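Local coordinates for nuclease-like protein (Chaetomium thermophilum, PDB 6GRB) that probably cleaves four-way DNA (Holliday) junctions and 5'-flaps as a metal-dependent nuclease, the GEN1 junction-resolving enzyme of this fungus, at residues 66-71 with 327-332. Numbering follows the deposited sequence.
Sequences RLLSLG and KVLAPG
L68 and S69 close on G332 from two neighbouring positions of helix 55-70, and G332, which has no side chain, allows a close backbone approach. The CA atoms of S69 and G332 are 4.5 Å apart, and L68 CB lies 3.8 Å from G332 CA. From there the L68 side chain reaches on to bring CD1 within 4.0 Å of G332 C and 4.1 Å of L329 CD1. The two leucines lie at a slant to each other and meet through one methyl each; the CG of L329 is anti to its backbone N (chi1 -165°), which carries the branch end nearer than its CB direction suggests. On the S69 side, OG sits 3.5 Å from G332 CA as a non-bonded contact. The hydrogen bond of this hydroxyl goes to V65 O, one turn back in its own helix; with OG anti to the carbonyl carbon (chi1 -45°), it lies beside the backbone N, facing that preceding turn. V328 prolongs the interface onto F61, Y62 and V65, while F112 also packs on L68. With segment axes 8.5 Å apart at 25°, this is close, nearly parallel helix packing at a glycine, joining helix 55-70 of the XPG N-terminal (PIN-like) nuclease region to the long helix 318-340.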
loop_
_atom_site.group_PDB
_atom_site.type_symbol
_atom_site.label_atom_id
_atom_site.label_comp_id
_atom_site.label_asym_id
_atom_site.label_seq_id
_atom_site.Cartn_x
_atom_site.Cartn_y
_atom_site.Cartn_z
ATOM N N ARG A 66 2.090 -5.190 -12.007
ATOM C CA ARG A 66 1.592 -6.097 -10.984
ATOM C C ARG A 66 0.297 -5.570 -10.368
ATOM O O ARG A 66 -0.650 -6.337 -10.152
ATOM C CB ARG A 66 2.661 -6.344 -9.916
ATOM C CG ARG A 66 2.298 -7.496 -8.976
ATOM C CD ARG A 66 3.492 -8.002 -8.166
ATOM N NE ARG A 66 4.552 -8.560 -9.011
ATOM C CZ ARG A 66 4.650 -9.840 -9.385
ATOM N NH1 ARG A 66 3.753 -10.738 -8.982
ATOM N NH2 ARG A 66 5.660 -10.229 -10.164
ATOM N N LEU A 67 0.218 -4.254 -10.113
ATOM C CA LEU A 67 -1.030 -3.684 -9.609
ATOM C C LEU A 67 -2.152 -3.762 -10.637
ATOM O O LEU A 67 -3.325 -3.846 -10.264
ATOM C CB LEU A 67 -0.828 -2.229 -9.177
ATOM C CG LEU A 67 0.046 -1.930 -7.950
ATOM C CD1 LEU A 67 0.221 -0.409 -7.779
ATOM C CD2 LEU A 67 -0.499 -2.613 -6.658
ATOM N N LEU A 68 -1.818 -3.689 -11.929
ATOM C CA LEU A 68 -2.830 -3.899 -12.960
ATOM C C LEU A 68 -3.474 -5.268 -12.821
ATOM O O LEU A 68 -4.697 -5.397 -12.927
ATOM C CB LEU A 68 -2.221 -3.747 -14.349
ATOM C CG LEU A 68 -2.214 -2.344 -14.950
ATOM C CD1 LEU A 68 -1.991 -2.483 -16.457
ATOM C CD2 LEU A 68 -3.502 -1.539 -14.643
ATOM N N SER A 69 -2.663 -6.302 -12.551
ATOM C CA SER A 69 -3.140 -7.683 -12.563
ATOM C C SER A 69 -3.812 -8.084 -11.269
ATOM O O SER A 69 -4.568 -9.065 -11.259
ATOM C CB SER A 69 -1.979 -8.631 -12.833
ATOM O OG SER A 69 -1.217 -8.106 -13.909
ATOM N N LEU A 70 -3.516 -7.383 -10.174
ATOM C CA LEU A 70 -4.275 -7.543 -8.943
ATOM C C LEU A 70 -5.630 -6.842 -9.006
ATOM O O LEU A 70 -6.491 -7.117 -8.172
ATOM C CB LEU A 70 -3.449 -7.031 -7.749
ATOM C CG LEU A 70 -2.060 -7.662 -7.537
ATOM C CD1 LEU A 70 -1.228 -6.856 -6.589
ATOM C CD2 LEU A 70 -2.187 -9.085 -7.026
ATOM N N GLY A 71 -5.855 -5.976 -9.986
ATOM C CA GLY A 71 -7.069 -5.171 -10.016
ATOM C C GLY A 71 -7.203 -4.182 -8.870
ATOM O O GLY A 71 -8.300 -4.013 -8.324
ATOM N N LYS A 327 4.485 -8.265 -24.233
ATOM C CA LYS A 327 4.560 -9.438 -23.361
ATOM C C LYS A 327 4.295 -9.062 -21.907
ATOM O O LYS A 327 3.555 -9.756 -21.201
ATOM C CB LYS A 327 5.922 -10.124 -23.499
ATOM N N VAL A 328 4.872 -7.945 -21.456
ATOM C CA VAL A 328 4.805 -7.549 -20.053
ATOM C C VAL A 328 3.458 -6.926 -19.715
ATOM O O VAL A 328 2.910 -7.150 -18.631
ATOM C CB VAL A 328 5.967 -6.594 -19.740
ATOM C CG1 VAL A 328 5.829 -6.033 -18.323
ATOM C CG2 VAL A 328 7.285 -7.319 -19.925
ATOM N N LEU A 329 2.887 -6.154 -20.632
ATOM C CA LEU A 329 1.655 -5.438 -20.322
ATOM C C LEU A 329 0.411 -6.294 -20.501
ATOM O O LEU A 329 -0.617 -6.000 -19.889
ATOM C CB LEU A 329 1.547 -4.188 -21.203
ATOM C CG LEU A 329 0.518 -3.140 -20.782
ATOM C CD1 LEU A 329 0.883 -2.636 -19.408
ATOM C CD2 LEU A 329 0.447 -1.992 -21.789
ATOM N N ALA A 330 0.462 -7.333 -21.337
ATOM C CA ALA A 330 -0.774 -7.972 -21.786
ATOM C C ALA A 330 -1.592 -8.598 -20.656
ATOM O O ALA A 330 -2.812 -8.351 -20.603
ATOM C CB ALA A 330 -0.458 -9.000 -22.881
ATOM N N PRO A 331 -1.025 -9.410 -19.750
ATOM C CA PRO A 331 -1.860 -9.951 -18.663
ATOM C C PRO A 331 -2.529 -8.869 -17.829
ATOM O O PRO A 331 -3.673 -9.051 -17.380
ATOM C CB PRO A 331 -0.870 -10.782 -17.832
ATOM C CG PRO A 331 0.270 -11.051 -18.726
ATOM C CD PRO A 331 0.376 -9.859 -19.633
ATOM N N GLY A 332 -1.850 -7.730 -17.636
ATOM C CA GLY A 332 -2.422 -6.655 -16.838
ATOM C C GLY A 332 -3.648 -6.027 -17.474
ATOM O O GLY A 332 -4.670 -5.839 -16.812
#